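PDB 2CYA: tyrosyl-tRNA synthetase from Aeropyrum pernix, which probably catalyses the ATP-dependent activation of tyrosine and its transfer to the acceptor end of tRNA(Tyr), working as a homodimer. Local coordinates for residues A[43-46]-A[51-54]; A[45-50]-A[353-358]; A[57-62]-A[100-105]; A[76-81]-A[89-94]; A[249-254]-A[343-348]. All blocks are in the same frame, centred on the assembly; numbering follows the deposited sequence.

Contact 1: A[43-46]-A[51-54]; sequences EPSG and GWLV. With SO4 (sulfate ion), chain C.
Trp52 brings its indole up against the backbone oxygens of Glu43 and Gly46. Gly51 comes first; its backbone N is hydrogen-bonded by His49 ND1, which ties the helix start to the loop before it. At Trp52 the side chain leaves toward 43-46, with CG beside the backbone N and opposite the carbonyl carbon (chi1 -67°), and the six-membered ring leads. Trp52 CH2 comes within 3.8 Å of Gly46 O and 4.1 Å of Glu43 O, both placed obliquely to the ring. Ser45 OG lies at the indole edge, near its plane, 4.0 Å from Trp52 CZ2. The long indole suits this place because it spans the distance from the helix to the loop while its N-H remains available to the sulfate: Trp52 NE1 gives a bent hydrogen bond to sulfate O4 (2.9 Å, 130°). The sulfate is also bound by His49 NE2 and Lys241 NZ. Since these three residues are inferred to bind ATP, it may mark a phosphate position. Ser45 OG is bonded to Lys241, while the Glu43 carboxylate turns away to Tyr165, Lys83 and Asn81. Gly46 has backbone angles that only glycine adopts comfortably. Leu53 and Val54 then turn to other parts of the core, Leu53 to Ala105 and Val54 to Tyr282 and Ile283. His49 to Trp52 form a variant of the class I HIGH signature. The loop runs from the end of strand 37-42 into helix 51-64, with Pro44 and Trp52 lying against helix 88-104 and Glu43 beside helix 75-80.

Contact 2: A[45-50]-A[353-358]; sequences SGVAHI and RALEAI. With SO4 (sulfate ion), chain C.
Next to the packing of Val47 on Leu355 and Ile358, the imidazole of His49 is the flat group of the loop, and it turns its edge to a sulfate. O1 of that sulfate lies in the ring plane, and His49 NE2 gives sulfate O4 a bent hydrogen bond of 3.0 Å (136°). The indole of Trp52 also meets the imidazole, the planes about 50° apart, and ND1 is taken up by the helix start. Val47 makes the contact with helix 349-360. Both its methyls touch Leu355 CD1, Val47 CG2 at 3.5 Å, tighter than usual, and CG1 at 3.8 Å, and the two side chains cross at about a right angle. Leucine CG opposite the backbone N (chi1 176°) and the turn at chi2 carry CD1 across. Ile358 adds CG2, 4.0 Å from Val47 CG2 and 4.3 Å from Gly46 CA. Branched, short valine fits between two helix side chains a turn apart, while Gly46 is called for by its own backbone angles, at which a CB would jam against Ser45 O. Purely apolar and buried, the interface gains stability from shape and exclusion of water, leaving the polar work to His49, inferred to bind ATP.

Contact 3: A[57-62]-A[100-105]; sequences YKVKDL and RVMEAA
Ala105, Met102 and Tyr57 share most of the buried surface where helix 51-64 meets the end of helix 88-104. Ala105 points its CB toward the first helix, where Tyr57 CE1 lies 4.4 Å away; the small methyl lets the two chains approach here, and it also touches Leu53. The bond leaving the Tyr57 backbone points away, yet with CG beside the backbone N (chi1 -66°) the far end of the ring comes back toward Ala105. Its edge then faces Ala105 O, which lies in the ring plane 4.0 Å from Tyr57 CE1. A water in the same plane joins the polar ends: it is 2.6 Å from Tyr57 OH and donates to Ala105 O at 3.3 Å. Tyrosine suits this partly exposed place because its ring packs while its hydroxyl reaches the water. Deeper in, Met102 extends to a bend at its last torsion (chi3 74°), which brings CE to 4.1 Å from Val59 CG1, the side chains crossing at about a right angle. The flexible thioether can follow the surface that the stiff, branched valine offers. Both residues also lean on strand 68-73, Val59 through Phe69 and Met102 through Val71. Helices 51-64 and 88-104, packed beside each other over strand 68-73, belong to successive beta-alpha-beta crossovers (37-42 to 68-73 to 113-116), as in the Rossmann-type catalytic domain of class I synthetases.

Contact 4: A[76-81]-A[89-94]; sequences WHAYIN and DLIRAA
Ala78 and Ile91 make a small, buried helix-to-helix packing contact within the Rossmann-fold catalytic domain. Short helix 75-80 follows strand 68-73, and after a brief loop helix 88-104 carries the chain on toward strand 113-116, so the contact holds together two successive helices of one crossover. Their backbones are closest at Ala78 and Ile91, whose CA atoms lie 7.4 Å apart, a close approach allowed by the bare methyl of alanine. Both CB atoms point toward the other helix. Ile91 supplies the bulk: it lays two branches against the one methyl, CD1 at 3.8 Å and CG2 at 4.1 Å from Ala78 CB. Around this apolar centre the helices have other duties. Tyr79 directs its ring away, toward Arg132 of the second subunit, and Ile80 and Trp76 pack on Ile131 of that subunit, so helix 75-80 lies between its own neighbour and the dimer partner. His77 meets the ring of Tyr165, predicted to bind tyrosine, edge to face. On the other helix, Arg92 NH2 and Asp89 OD1 form a salt bridge at 3.6 Å. With Ile91 extended along its outer torsion (chi2 179°), its CD1 lies beside the methyl and also meets the backbone, 3.9 Å from Tyr79 N.

Contact 5: A[249-254]-A[343-348]; sequences FVVDSD and GAVLGD
Val251 CG1 is the point of touch, resting 3.9 Å from Val345 CG1 and 4.1 Å from Leu346 CD2. The two valines cross at about a right angle, while the leucine comes in at a slant. CG1 stands beside the backbone N and opposite the carbonyl carbon (chi1 -65°), a torsion that turns this one methyl to the helix, where it meets both partners. What presents it is a type I turn from Phe249 to Asp252, closed by Asp252 N to Phe249 O at 3.1 Å. The turn is bonded a second time by Asp252 OD2, which takes the Phe249 N-H (N to OD2 2.8 Å, N-H...O angle 156°) from well above the carboxylate plane (67° out of it) and also pairs with Lys260. Aspartate is short enough to fold back on its own turn. Further out, Ser253 caps the start of helix 254-262 and Asp348 that of helix 349-360, each with its side chain accepting a backbone N-H. Asp254 forms salt bridges with Arg339 and Arg342 of the long helix. The turn thus rides on the end of helix 323-346, with Leu355 of helix 349-360 against Val251 and Val101 of helix 88-104 behind Val250 and Val345.

How the contacts relate
From the N terminus, contact 1 closes first, a tight loop between strand 37-42 and helix 51-64. Contact 2 starts from the same stretch, sharing Ser45 and Gly46, but closes only at helix 349-360, so its span takes in contacts 3, 4 and 5. Within it, contact 3 joins helix 51-64 to helix 88-104 and encloses contact 4, which pairs helices 75-80 and 88-104; contact 5 follows. Contacts 3, 4 and 5 do not cross one another. Arg100 and Asp348 bridge contacts 3 and 5, Ala48 O and Val250 N contacts 2 and 5, while Ile358 of contact 2 packs on the backbone of Ala94 in contact 4. The C-terminal helices are tied to the Rossmann core.

Contact 1: A[43-46]-A[51-54]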
# COMPACT_ATOMS: atom_id res chain seq x y z
N GLU A 43 -15.48 9.37 3.99
CA GLU A 43 -15.90 7.99 3.81
C GLU A 43 -17.42 7.93 3.69
O GLU A 43 -18.14 8.40 4.58
CB GLU A 43 -15.48 7.14 5.03
CG GLU A 43 -13.99 6.88 5.21
CD GLU A 43 -13.68 6.14 6.52
OE1 GLU A 43 -14.46 5.25 6.92
OE2 GLU A 43 -12.66 6.45 7.16
N PRO A 44 -17.94 7.39 2.57
CA PRO A 44 -19.40 7.31 2.44
C PRO A 44 -19.73 6.07 3.28
O PRO A 44 -19.80 4.94 2.77
CB PRO A 44 -19.62 7.08 0.94
CG PRO A 44 -18.32 7.59 0.29
CD PRO A 44 -17.28 7.12 1.28
N SER A 45 -19.88 6.28 4.58
CA SER A 45 -20.08 5.20 5.52
C SER A 45 -21.49 4.94 6.03
O SER A 45 -21.66 4.14 6.95
CB SER A 45 -19.17 5.44 6.71
OG SER A 45 -19.48 6.70 7.28
N GLY A 46 -22.48 5.60 5.45
CA GLY A 46 -23.85 5.41 5.90
C GLY A 46 -24.73 6.59 5.51
O GLY A 46 -24.33 7.41 4.68
N GLY A 51 -24.22 16.33 11.05
CA GLY A 51 -22.85 16.73 11.31
C GLY A 51 -22.08 17.02 10.04
O GLY A 51 -21.20 17.88 10.01
N TRP A 52 -22.42 16.29 8.99
CA TRP A 52 -21.75 16.45 7.70
C TRP A 52 -22.11 17.77 7.05
O TRP A 52 -21.37 18.26 6.19
CB TRP A 52 -22.12 15.30 6.76
CG TRP A 52 -21.59 13.95 7.20
CD1 TRP A 52 -20.90 13.68 8.36
CD2 TRP A 52 -21.75 12.70 6.53
NE1 TRP A 52 -20.63 12.33 8.45
CE2 TRP A 52 -21.15 11.70 7.33
CE3 TRP A 52 -22.35 12.32 5.32
CZ2 TRP A 52 -21.13 10.35 6.97
CZ3 TRP A 52 -22.33 10.97 4.95
CH2 TRP A 52 -21.72 10.00 5.78
N LEU A 53 -23.24 18.36 7.46
CA LEU A 53 -23.67 19.63 6.87
C LEU A 53 -22.60 20.70 7.12
O LEU A 53 -22.37 21.58 6.28
CB LEU A 53 -25.03 20.07 7.44
CG LEU A 53 -26.31 19.30 7.00
CD1 LEU A 53 -27.52 19.85 7.75
CD2 LEU A 53 -26.52 19.45 5.48
N VAL A 54 -21.94 20.62 8.27
CA VAL A 54 -20.89 21.58 8.61
C VAL A 54 -19.81 21.61 7.53
O VAL A 54 -19.41 22.69 7.08
CB VAL A 54 -20.20 21.26 9.96
CG1 VAL A 54 -19.09 22.28 10.21
CG2 VAL A 54 -21.21 21.28 11.10
S SO4 C . -19.15 9.62 10.66
O1 SO4 C . -18.88 10.81 11.59
O2 SO4 C . -18.12 9.69 9.54
O3 SO4 C . -18.88 8.44 11.40
O4 SO4 C . -20.39 9.91 10.04

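Contact 2: A[45-50]-A[353-358]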
# COMPACT_ATOMS: atom_id res chain seq x y z
N SER A 45 -19.88 6.28 4.58
CA SER A 45 -20.08 5.20 5.52
C SER A 45 -21.49 4.94 6.03
O SER A 45 -21.66 4.14 6.95
CB SER A 45 -19.17 5.44 6.71
OG SER A 45 -19.48 6.70 7.28
N GLY A 46 -22.48 5.60 5.45
CA GLY A 46 -23.85 5.41 5.90
C GLY A 46 -24.73 6.59 5.51
O GLY A 46 -24.33 7.41 4.68
N VAL A 47 -25.91 6.69 6.09
CA VAL A 47 -26.79 7.80 5.76
C VAL A 47 -26.23 9.08 6.37
O VAL A 47 -25.85 9.12 7.54
CB VAL A 47 -28.22 7.56 6.31
CG1 VAL A 47 -29.15 8.69 5.85
CG2 VAL A 47 -28.74 6.20 5.84
N ALA A 48 -26.19 10.14 5.57
CA ALA A 48 -25.68 11.40 6.05
C ALA A 48 -26.48 11.92 7.26
O ALA A 48 -27.70 11.86 7.28
CB ALA A 48 -25.72 12.42 4.94
N HIS A 49 -25.77 12.41 8.27
CA HIS A 49 -26.43 12.98 9.42
C HIS A 49 -26.08 14.47 9.41
O HIS A 49 -25.24 14.91 8.63
CB HIS A 49 -26.01 12.28 10.72
CG HIS A 49 -24.54 12.28 10.97
ND1 HIS A 49 -23.86 13.40 11.37
CD2 HIS A 49 -23.63 11.28 10.91
CE1 HIS A 49 -22.58 13.10 11.56
NE2 HIS A 49 -22.42 11.81 11.29
N ILE A 50 -26.70 15.26 10.28
CA ILE A 50 -26.47 16.70 10.21
C ILE A 50 -25.05 17.18 10.44
O ILE A 50 -24.71 18.29 10.05
CB ILE A 50 -27.43 17.44 11.16
CG1 ILE A 50 -27.21 16.99 12.62
CG2 ILE A 50 -28.87 17.17 10.71
CD1 ILE A 50 -28.04 17.79 13.62
N ARG A 353 -34.69 3.85 -2.69
CA ARG A 353 -34.33 2.44 -2.78
C ARG A 353 -32.93 2.22 -2.22
O ARG A 353 -32.69 1.29 -1.46
CB ARG A 353 -34.36 1.97 -4.23
CG ARG A 353 -35.69 1.36 -4.67
CD ARG A 353 -35.58 0.76 -6.06
NE ARG A 353 -35.69 1.75 -7.12
CZ ARG A 353 -34.80 1.91 -8.10
NH1 ARG A 353 -33.72 1.13 -8.15
NH2 ARG A 353 -35.00 2.83 -9.04
N ALA A 354 -32.01 3.09 -2.60
CA ALA A 354 -30.63 2.99 -2.11
C ALA A 354 -30.61 3.22 -0.61
O ALA A 354 -29.90 2.54 0.13
CB ALA A 354 -29.76 4.01 -2.81
N LEU A 355 -31.40 4.19 -0.16
CA LEU A 355 -31.46 4.51 1.26
C LEU A 355 -31.89 3.28 2.07
O LEU A 355 -31.37 3.03 3.15
CB LEU A 355 -32.46 5.65 1.52
CG LEU A 355 -32.69 6.00 2.99
CD1 LEU A 355 -31.37 6.50 3.61
CD2 LEU A 355 -33.78 7.06 3.09
N GLU A 356 -32.83 2.53 1.52
CA GLU A 356 -33.33 1.34 2.21
C GLU A 356 -32.31 0.20 2.17
O GLU A 356 -32.12 -0.51 3.16
CB GLU A 356 -34.70 0.95 1.60
CG GLU A 356 -35.66 2.17 1.61
CD GLU A 356 -37.10 1.87 1.20
OE1 GLU A 356 -37.31 1.30 0.11
OE2 GLU A 356 -38.02 2.25 1.97
N ALA A 357 -31.62 0.03 1.05
CA ALA A 357 -30.59 -1.01 0.99
C ALA A 357 -29.57 -0.68 2.07
O ALA A 357 -29.18 -1.54 2.86
CB ALA A 357 -29.93 -1.03 -0.39
N ILE A 358 -29.15 0.59 2.13
CA ILE A 358 -28.17 1.01 3.13
C ILE A 358 -28.63 0.74 4.56
O ILE A 358 -27.87 0.24 5.38
CB ILE A 358 -27.85 2.52 3.02
CG1 ILE A 358 -27.13 2.81 1.70
CG2 ILE A 358 -26.97 2.95 4.20
CD1 ILE A 358 -26.76 4.25 1.53
S SO4 C . -19.15 9.62 10.66
O1 SO4 C . -18.88 10.81 11.59
O2 SO4 C . -18.12 9.69 9.54
O3 SO4 C . -18.88 8.44 11.40
O4 SO4 C . -20.39 9.91 10.04

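Contact 3: A[57-62]-A[100-105]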
# COMPACT_ATOMS: atom_id res chain seq x y z
N TYR A 57 -21.27 22.98 4.10
CA TYR A 57 -21.38 24.44 4.05
C TYR A 57 -20.01 25.06 3.80
O TYR A 57 -19.89 26.09 3.14
CB TYR A 57 -21.96 24.99 5.37
CG TYR A 57 -23.40 24.58 5.63
CD1 TYR A 57 -24.31 24.42 4.57
CD2 TYR A 57 -23.87 24.41 6.93
CE1 TYR A 57 -25.64 24.11 4.81
CE2 TYR A 57 -25.21 24.11 7.18
CZ TYR A 57 -26.09 23.96 6.11
OH TYR A 57 -27.42 23.68 6.37
N LYS A 58 -18.97 24.42 4.34
CA LYS A 58 -17.62 24.91 4.17
C LYS A 58 -17.21 24.72 2.70
O LYS A 58 -16.52 25.56 2.13
CB LYS A 58 -16.67 24.20 5.12
CG LYS A 58 -15.27 24.80 5.23
CD LYS A 58 -15.27 26.34 5.33
CE LYS A 58 -16.07 26.86 6.52
NZ LYS A 58 -16.04 28.37 6.53
N VAL A 59 -17.66 23.63 2.09
CA VAL A 59 -17.35 23.40 0.68
C VAL A 59 -17.95 24.59 -0.07
O VAL A 59 -17.31 25.19 -0.93
CB VAL A 59 -17.97 22.09 0.15
CG1 VAL A 59 -17.76 21.97 -1.35
CG2 VAL A 59 -17.32 20.89 0.87
N LYS A 60 -19.19 24.93 0.27
CA LYS A 60 -19.86 26.07 -0.36
C LYS A 60 -19.01 27.33 -0.20
O LYS A 60 -18.83 28.06 -1.17
CB LYS A 60 -21.24 26.30 0.25
CG LYS A 60 -21.94 27.54 -0.33
CD LYS A 60 -23.42 27.60 0.05
CE LYS A 60 -24.07 28.89 -0.48
NZ LYS A 60 -25.56 28.80 -0.59
N ASP A 61 -18.49 27.58 1.01
CA ASP A 61 -17.66 28.77 1.24
C ASP A 61 -16.39 28.77 0.35
O ASP A 61 -16.07 29.79 -0.27
CB ASP A 61 -17.20 28.89 2.70
CG ASP A 61 -18.34 29.22 3.67
OD1 ASP A 61 -19.43 29.57 3.21
OD2 ASP A 61 -18.14 29.12 4.91
N LEU A 62 -15.66 27.66 0.31
CA LEU A 62 -14.44 27.59 -0.50
C LEU A 62 -14.73 27.85 -1.97
O LEU A 62 -13.99 28.59 -2.62
CB LEU A 62 -13.74 26.24 -0.34
CG LEU A 62 -12.66 26.26 0.73
CD1 LEU A 62 -13.29 26.58 2.09
CD2 LEU A 62 -11.95 24.92 0.78
N ARG A 100 -26.77 14.36 -3.47
CA ARG A 100 -28.12 14.91 -3.48
C ARG A 100 -28.34 15.81 -2.28
O ARG A 100 -28.99 16.85 -2.38
CB ARG A 100 -29.16 13.79 -3.49
CG ARG A 100 -30.61 14.26 -3.49
CD ARG A 100 -30.91 15.21 -4.64
NE ARG A 100 -30.56 14.62 -5.92
CZ ARG A 100 -31.19 13.58 -6.46
NH1 ARG A 100 -32.22 13.03 -5.83
NH2 ARG A 100 -30.78 13.09 -7.63
N VAL A 101 -27.81 15.39 -1.14
CA VAL A 101 -27.95 16.16 0.08
C VAL A 101 -27.21 17.49 -0.07
O VAL A 101 -27.74 18.54 0.32
CB VAL A 101 -27.35 15.42 1.29
CG1 VAL A 101 -27.21 16.38 2.48
CG2 VAL A 101 -28.23 14.20 1.67
N MET A 102 -26.01 17.45 -0.63
CA MET A 102 -25.24 18.68 -0.80
C MET A 102 -25.96 19.70 -1.67
O MET A 102 -25.98 20.88 -1.35
CB MET A 102 -23.85 18.38 -1.38
CG MET A 102 -22.91 17.72 -0.38
SD MET A 102 -21.34 17.25 -1.09
CE MET A 102 -20.50 18.89 -1.28
N GLU A 103 -26.55 19.23 -2.76
CA GLU A 103 -27.28 20.08 -3.67
C GLU A 103 -28.48 20.69 -2.96
O GLU A 103 -28.66 21.91 -2.94
CB GLU A 103 -27.75 19.26 -4.88
CG GLU A 103 -28.83 19.93 -5.74
CD GLU A 103 -29.11 19.17 -7.03
OE1 GLU A 103 -28.63 19.61 -8.09
OE2 GLU A 103 -29.79 18.13 -7.00
N ALA A 104 -29.30 19.82 -2.37
CA ALA A 104 -30.49 20.25 -1.64
C ALA A 104 -30.12 21.15 -0.46
O ALA A 104 -30.96 21.91 0.01
CB ALA A 104 -31.26 19.04 -1.15
N ALA A 105 -28.89 21.06 0.02
CA ALA A 105 -28.49 21.89 1.16
C ALA A 105 -28.04 23.26 0.68
O ALA A 105 -27.78 24.16 1.48
CB ALA A 105 -27.36 21.21 1.95
O HOH W 1 -29.12 23.63 4.41

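Contact 4: A[76-81]-A[89-94]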
# COMPACT_ATOMS: atom_id res chain seq x y z
N TRP A 76 -12.59 3.47 -1.12
CA TRP A 76 -11.61 2.46 -0.71
C TRP A 76 -11.26 2.63 0.77
O TRP A 76 -11.04 1.66 1.49
CB TRP A 76 -10.36 2.54 -1.61
CG TRP A 76 -10.59 1.89 -2.95
CD1 TRP A 76 -11.71 1.99 -3.73
CD2 TRP A 76 -9.68 1.04 -3.66
NE1 TRP A 76 -11.55 1.25 -4.88
CE2 TRP A 76 -10.32 0.65 -4.86
CE3 TRP A 76 -8.39 0.56 -3.40
CZ2 TRP A 76 -9.71 -0.19 -5.79
CZ3 TRP A 76 -7.78 -0.28 -4.33
CH2 TRP A 76 -8.44 -0.65 -5.51
N HIS A 77 -11.25 3.88 1.23
CA HIS A 77 -10.95 4.14 2.62
C HIS A 77 -12.07 3.56 3.49
O HIS A 77 -11.81 2.99 4.53
CB HIS A 77 -10.84 5.65 2.86
CG HIS A 77 -9.78 6.31 2.04
ND1 HIS A 77 -8.55 6.67 2.55
CD2 HIS A 77 -9.76 6.67 0.73
CE1 HIS A 77 -7.83 7.23 1.60
NE2 HIS A 77 -8.54 7.25 0.49
N ALA A 78 -13.32 3.73 3.04
CA ALA A 78 -14.47 3.23 3.80
C ALA A 78 -14.38 1.71 3.85
O ALA A 78 -14.68 1.08 4.88
CB ALA A 78 -15.78 3.65 3.10
N TYR A 79 -13.96 1.13 2.74
CA TYR A 79 -13.81 -0.32 2.71
C TYR A 79 -12.77 -0.72 3.74
O TYR A 79 -12.97 -1.64 4.53
CB TYR A 79 -13.36 -0.79 1.33
CG TYR A 79 -13.16 -2.30 1.25
CD1 TYR A 79 -14.24 -3.17 1.14
CD2 TYR A 79 -11.88 -2.84 1.27
CE1 TYR A 79 -14.05 -4.54 1.04
CE2 TYR A 79 -11.68 -4.22 1.17
CZ TYR A 79 -12.76 -5.06 1.05
OH TYR A 79 -12.55 -6.42 0.91
N ILE A 80 -11.64 -0.02 3.76
CA ILE A 80 -10.60 -0.35 4.72
C ILE A 80 -11.15 -0.34 6.14
O ILE A 80 -10.80 -1.21 6.94
CB ILE A 80 -9.39 0.60 4.58
CG1 ILE A 80 -8.66 0.27 3.27
CG2 ILE A 80 -8.46 0.46 5.78
CD1 ILE A 80 -7.52 1.21 2.95
N ASN A 81 -12.04 0.61 6.45
CA ASN A 81 -12.64 0.67 7.78
C ASN A 81 -13.89 -0.21 7.90
O ASN A 81 -14.67 -0.06 8.84
CB ASN A 81 -13.00 2.11 8.14
CG ASN A 81 -11.81 2.90 8.61
OD1 ASN A 81 -10.88 2.35 9.19
ND2 ASN A 81 -11.84 4.21 8.38
N ASP A 89 -21.16 -1.58 -3.09
CA ASP A 89 -22.38 -1.06 -3.71
C ASP A 89 -23.11 -0.11 -2.76
O ASP A 89 -23.67 0.91 -3.18
CB ASP A 89 -23.33 -2.19 -4.08
CG ASP A 89 -22.75 -3.15 -5.09
OD1 ASP A 89 -22.40 -2.70 -6.20
OD2 ASP A 89 -22.65 -4.35 -4.77
N LEU A 90 -23.13 -0.48 -1.49
CA LEU A 90 -23.79 0.31 -0.47
C LEU A 90 -22.98 1.57 -0.18
O LEU A 90 -23.54 2.63 0.11
CB LEU A 90 -23.93 -0.53 0.80
CG LEU A 90 -25.26 -1.24 1.07
CD1 LEU A 90 -25.92 -1.73 -0.22
CD2 LEU A 90 -25.00 -2.37 2.03
N ILE A 91 -21.67 1.46 -0.28
CA ILE A 91 -20.81 2.60 -0.05
C ILE A 91 -21.02 3.62 -1.17
O ILE A 91 -21.10 4.82 -0.92
CB ILE A 91 -19.33 2.19 0.01
CG1 ILE A 91 -19.10 1.34 1.25
CG2 ILE A 91 -18.43 3.44 -0.02
CD1 ILE A 91 -17.66 0.84 1.39
N ARG A 92 -21.14 3.13 -2.40
CA ARG A 92 -21.36 3.99 -3.55
C ARG A 92 -22.72 4.66 -3.42
O ARG A 92 -22.88 5.83 -3.77
CB ARG A 92 -21.35 3.18 -4.85
CG ARG A 92 -20.34 3.68 -5.89
CD ARG A 92 -19.16 2.74 -6.03
NE ARG A 92 -19.62 1.38 -6.32
CZ ARG A 92 -18.82 0.32 -6.45
NH1 ARG A 92 -17.50 0.45 -6.32
NH2 ARG A 92 -19.35 -0.88 -6.71
N ALA A 93 -23.69 3.89 -2.93
CA ALA A 93 -25.04 4.38 -2.76
C ALA A 93 -25.05 5.51 -1.74
O ALA A 93 -25.76 6.49 -1.92
CB ALA A 93 -25.96 3.26 -2.31
N ALA A 94 -24.26 5.37 -0.68
CA ALA A 94 -24.20 6.41 0.34
C ALA A 94 -23.63 7.69 -0.28
O ALA A 94 -24.04 8.79 0.10
CB ALA A 94 -23.33 5.94 1.54

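Contact 5: A[249-254]-A[343-348]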
# COMPACT_ATOMS: atom_id res chain seq x y z
N PHE A 249 -30.31 12.16 11.45
CA PHE A 249 -30.03 11.90 10.04
C PHE A 249 -30.84 12.84 9.15
O PHE A 249 -31.89 13.35 9.57
CB PHE A 249 -30.35 10.45 9.68
CG PHE A 249 -29.58 9.45 10.48
CD1 PHE A 249 -30.13 8.88 11.62
CD2 PHE A 249 -28.27 9.12 10.12
CE1 PHE A 249 -29.38 7.99 12.40
CE2 PHE A 249 -27.52 8.24 10.90
CZ PHE A 249 -28.07 7.67 12.04
N VAL A 250 -30.35 13.08 7.93
CA VAL A 250 -31.03 13.99 7.03
C VAL A 250 -32.37 13.45 6.59
O VAL A 250 -33.11 14.15 5.91
CB VAL A 250 -30.19 14.33 5.77
CG1 VAL A 250 -28.93 15.08 6.17
CG2 VAL A 250 -29.85 13.07 5.00
N VAL A 251 -32.70 12.22 6.97
CA VAL A 251 -33.99 11.65 6.60
C VAL A 251 -34.85 11.30 7.80
O VAL A 251 -35.85 10.59 7.66
CB VAL A 251 -33.86 10.37 5.71
CG1 VAL A 251 -33.23 10.73 4.35
CG2 VAL A 251 -33.08 9.29 6.43
N ASP A 252 -34.48 11.77 8.99
CA ASP A 252 -35.29 11.52 10.18
C ASP A 252 -36.58 12.34 10.04
O ASP A 252 -36.57 13.43 9.44
CB ASP A 252 -34.59 11.99 11.46
CG ASP A 252 -33.58 11.00 11.97
OD1 ASP A 252 -33.67 9.82 11.59
OD2 ASP A 252 -32.69 11.40 12.77
N SER A 253 -37.66 11.84 10.62
CA SER A 253 -38.96 12.53 10.58
C SER A 253 -38.90 13.73 11.51
O SER A 253 -37.98 13.82 12.34
CB SER A 253 -40.06 11.58 11.06
OG SER A 253 -39.87 11.22 12.43
N ASP A 254 -39.86 14.64 11.38
CA ASP A 254 -39.92 15.82 12.26
C ASP A 254 -40.06 15.33 13.70
O ASP A 254 -39.48 15.91 14.62
CB ASP A 254 -41.14 16.70 11.93
CG ASP A 254 -41.03 17.40 10.57
OD1 ASP A 254 -42.01 18.04 10.17
OD2 ASP A 254 -39.97 17.32 9.91
N GLY A 343 -36.75 15.79 1.64
CA GLY A 343 -37.60 15.70 0.46
C GLY A 343 -36.86 15.31 -0.81
O GLY A 343 -37.32 14.43 -1.56
N ALA A 344 -35.72 15.94 -1.06
CA ALA A 344 -34.92 15.65 -2.25
C ALA A 344 -34.45 14.20 -2.25
O ALA A 344 -34.29 13.59 -3.31
CB ALA A 344 -33.72 16.58 -2.32
N VAL A 345 -34.21 13.64 -1.08
CA VAL A 345 -33.76 12.26 -0.98
C VAL A 345 -34.91 11.26 -1.08
O VAL A 345 -34.89 10.37 -1.92
CB VAL A 345 -33.02 12.02 0.34
CG1 VAL A 345 -32.65 10.53 0.47
CG2 VAL A 345 -31.78 12.90 0.41
N LEU A 346 -35.91 11.41 -0.21
CA LEU A 346 -37.02 10.48 -0.21
C LEU A 346 -37.92 10.61 -1.42
O LEU A 346 -38.56 9.64 -1.82
CB LEU A 346 -37.86 10.64 1.07
CG LEU A 346 -37.13 10.42 2.40
CD1 LEU A 346 -38.12 10.51 3.55
CD2 LEU A 346 -36.45 9.04 2.42
N GLY A 347 -37.98 11.81 -2.01
CA GLY A 347 -38.82 12.03 -3.17
C GLY A 347 -38.24 11.49 -4.47
O GLY A 347 -38.83 11.67 -5.53
N ASP A 348 -37.08 10.85 -4.39
CA ASP A 348 -36.43 10.26 -5.56
C ASP A 348 -36.47 8.76 -5.32
O ASP A 348 -35.69 8.24 -4.51
CB ASP A 348 -34.98 10.73 -5.66
CG ASP A 348 -34.20 10.01 -6.76
OD1 ASP A 348 -34.26 8.77 -6.85
OD2 ASP A 348 -33.50 10.71 -7.53